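Local coordinates for CalS13 (PDB 4ZAS), which probably acts as a pyridoxal phosphate-dependent sugar aminotransferase on a dTDP-4-keto-6-deoxyglucose substrate, at residues Glu64-Ser69 and Ser283-Val288. Residues are numbered along the deposited sequence; the frame is centred on the assembly and turned at random.
Sequences EAAVGS and SNLERV
L285 packs against A66 and V67 in a small apolar helix-to-helix contact. It joins helix 58-71, near the start of the chain, to the long helix 275-305. L285 alone of 283-288 touches 64-69. Its CD1 branch carries both touches. L285 CD1 lies 3.8 Å from A66 CB. V67 CG2 is slightly farther from L285 CD1, at 4.2 Å. CG of L285 stands anti to the carbonyl carbon (chi1 -84°), and CD1 then extends away from the backbone (chi2 174°) toward the other helix. A66 turns its methyl toward L285. V67 adds its CG2 methyl beside it. V67 and L285 have the closest CA atoms of the two segments, 8.2 Å apart. No hydrogen bond crosses between 64-69 and 283-288, and the shared surface is modest, 95 Å² over both sides. L285 is buried and also touches Y63 of helix 58-71 and the loop residues W198 and L224. Elsewhere on 64-69, E64 forms a salt bridge with R247 and a hydrogen bond with S78. The contact is plain hydrophobic packing between two helices of a DegT/DnrJ/EryC1/StrS-family aminotransferase, whose mixed seven-stranded sheet is that of fold type I pyridoxal phosphate enzymes.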
ATOM      1  N   GLU A  64     -13.321  -1.634  12.169  1.00 48.40           N
ATOM      2  CA  GLU A  64     -12.651  -2.871  12.589  1.00 50.24           C
ATOM      3  C   GLU A  64     -13.462  -3.623  13.649  1.00 47.91           C
ATOM      4  O   GLU A  64     -13.517  -4.852  13.646  1.00 48.72           O
ATOM      5  CB  GLU A  64     -11.245  -2.577  13.123  1.00 53.02           C
ATOM      6  CG  GLU A  64     -10.230  -2.121  12.075  1.00 51.26           C
ATOM      7  CD  GLU A  64      -8.900  -1.711  12.708  1.00 53.39           C
ATOM      8  OE1 GLU A  64      -8.890  -1.470  13.936  1.00 58.73           O
ATOM      9  OE2 GLU A  64      -7.873  -1.618  11.988  1.00 45.83           O
ATOM     10  N   ALA A  65     -14.066  -2.887  14.572  1.00 42.83           N
ATOM     11  CA  ALA A  65     -14.902  -3.509  15.591  1.00 46.03           C
ATOM     12  C   ALA A  65     -16.143  -4.158  14.984  1.00 52.73           C
ATOM     13  O   ALA A  65     -16.503  -5.278  15.346  1.00 58.30           O
ATOM     14  CB  ALA A  65     -15.309  -2.487  16.646  1.00 33.64           C
ATOM     15  N   ALA A  66     -16.776  -3.460  14.044  1.00 49.86           N
ATOM     16  CA  ALA A  66     -18.005  -3.940  13.405  1.00 41.19           C
ATOM     17  C   ALA A  66     -17.740  -5.199  12.609  1.00 44.35           C
ATOM     18  O   ALA A  66     -18.530  -6.143  12.650  1.00 49.69           O
ATOM     19  CB  ALA A  66     -18.595  -2.882  12.519  1.00 39.18           C
ATOM     20  N   VAL A  67     -16.637  -5.202  11.866  1.00 38.38           N
ATOM     21  CA  VAL A  67     -16.231  -6.398  11.149  1.00 39.93           C
ATOM     22  C   VAL A  67     -16.007  -7.537  12.149  1.00 46.07           C
ATOM     23  O   VAL A  67     -16.475  -8.666  11.948  1.00 43.04           O
ATOM     24  CB  VAL A  67     -14.971  -6.154  10.308  1.00 34.10           C
ATOM     25  CG1 VAL A  67     -14.446  -7.467   9.811  1.00 38.50           C
ATOM     26  CG2 VAL A  67     -15.284  -5.254   9.122  1.00 27.55           C
ATOM     27  N   GLY A  68     -15.288  -7.227  13.228  1.00 43.90           N
ATOM     28  CA  GLY A  68     -14.966  -8.208  14.244  1.00 35.29           C
ATOM     29  C   GLY A  68     -16.219  -8.796  14.857  1.00 41.51           C
ATOM     30  O   GLY A  68     -16.299  -9.999  15.133  1.00 44.18           O
ATOM     31  N   SER A  69     -17.218  -7.942  15.026  1.00 43.50           N
ATOM     32  CA  SER A  69     -18.453  -8.333  15.674  1.00 45.94           C
ATOM     33  C   SER A  69     -19.218  -9.320  14.793  1.00 46.73           C
ATOM     34  O   SER A  69     -19.837 -10.253  15.295  1.00 44.46           O
ATOM     35  CB  SER A  69     -19.306  -7.096  15.960  1.00 47.54           C
ATOM     36  OG  SER A  69     -20.404  -7.406  16.795  1.00 58.76           O
ATOM     37  N   SER A 283     -20.737   2.138   6.051  1.00 57.43           N
ATOM     38  CA  SER A 283     -21.955   2.276   5.258  1.00 61.75           C
ATOM     39  C   SER A 283     -22.338   0.979   4.588  1.00 57.99           C
ATOM     40  O   SER A 283     -23.492   0.540   4.650  1.00 54.14           O
ATOM     41  CB  SER A 283     -21.801   3.342   4.171  1.00 61.90           C
ATOM     42  OG  SER A 283     -22.219   4.609   4.620  1.00 70.58           O
ATOM     43  N   ASN A 284     -21.360   0.365   3.943  1.00 46.81           N
ATOM     44  CA  ASN A 284     -21.667  -0.778   3.121  1.00 44.76           C
ATOM     45  C   ASN A 284     -21.920  -2.011   3.954  1.00 50.75           C
ATOM     46  O   ASN A 284     -22.565  -2.947   3.477  1.00 59.69           O
ATOM     47  CB  ASN A 284     -20.553  -1.012   2.111  1.00 38.46           C
ATOM     48  CG  ASN A 284     -20.588   0.004   0.997  1.00 37.66           C
ATOM     49  OD1 ASN A 284     -21.647   0.548   0.681  1.00 43.81           O
ATOM     50  ND2 ASN A 284     -19.440   0.276   0.400  1.00 35.91           N
ATOM     51  N   LEU A 285     -21.461  -2.007   5.203  1.00 43.47           N
ATOM     52  CA  LEU A 285     -21.775  -3.125   6.086  1.00 45.41           C
ATOM     53  C   LEU A 285     -23.282  -3.241   6.301  1.00 44.83           C
ATOM     54  O   LEU A 285     -23.811  -4.341   6.496  1.00 44.82           O
ATOM     55  CB  LEU A 285     -21.070  -2.995   7.426  1.00 30.94           C
ATOM     56  CG  LEU A 285     -19.640  -3.516   7.406  1.00 37.27           C
ATOM     57  CD1 LEU A 285     -18.974  -3.209   8.743  1.00 42.87           C
ATOM     58  CD2 LEU A 285     -19.564  -4.979   7.085  1.00 35.80           C
ATOM     59  N   GLU A 286     -23.969  -2.104   6.244  1.00 44.62           N
ATOM     60  CA  GLU A 286     -25.412  -2.073   6.449  1.00 52.62           C
ATOM     61  C   GLU A 286     -26.187  -2.720   5.305  1.00 50.30           C
ATOM     62  O   GLU A 286     -27.358  -3.029   5.462  1.00 47.04           O
ATOM     63  CB  GLU A 286     -25.894  -0.632   6.598  1.00 59.40           C
ATOM     64  CG  GLU A 286     -25.420   0.080   7.839  1.00 73.71           C
ATOM     65  CD  GLU A 286     -25.821   1.547   7.828  1.00 86.90           C
ATOM     66  OE1 GLU A 286     -25.826   2.151   6.730  1.00 86.94           O
ATOM     67  OE2 GLU A 286     -26.138   2.096   8.906  1.00 95.77           O
ATOM     68  N   ARG A 287     -25.558  -2.881   4.143  1.00 46.16           N
ATOM     69  CA  ARG A 287     -26.297  -3.379   2.996  1.00 48.33           C
ATOM     70  C   ARG A 287     -25.792  -4.726   2.484  1.00 53.16           C
ATOM     71  O   ARG A 287     -26.420  -5.354   1.633  1.00 59.18           O
ATOM     72  CB  ARG A 287     -26.265  -2.330   1.881  1.00 45.27           C
ATOM     73  CG  ARG A 287     -26.988  -1.074   2.319  1.00 57.66           C
ATOM     74  CD  ARG A 287     -27.580  -0.270   1.196  1.00 72.90           C
ATOM     75  NE  ARG A 287     -28.418   0.806   1.733  1.00 87.91           N
ATOM     76  CZ  ARG A 287     -29.706   0.690   2.048  1.00 98.40           C
ATOM     77  NH1 ARG A 287     -30.335  -0.469   1.901  1.00101.45           N
ATOM     78  NH2 ARG A 287     -30.365   1.739   2.525  1.00102.14           N
ATOM     79  N   VAL A 288     -24.661  -5.181   3.000  1.00 47.75           N
ATOM     80  CA  VAL A 288     -23.981  -6.287   2.348  1.00 39.69           C
ATOM     81  C   VAL A 288     -24.737  -7.599   2.548  1.00 46.19           C
ATOM     82  O   VAL A 288     -24.673  -8.462   1.685  1.00 45.86           O
ATOM     83  CB  VAL A 288     -22.496  -6.392   2.806  1.00 34.24           C
ATOM     84  CG1 VAL A 288     -22.361  -6.769   4.275  1.00 33.60           C
ATOM     85  CG2 VAL A 288     -21.724  -7.342   1.908  1.00 35.85           C
TER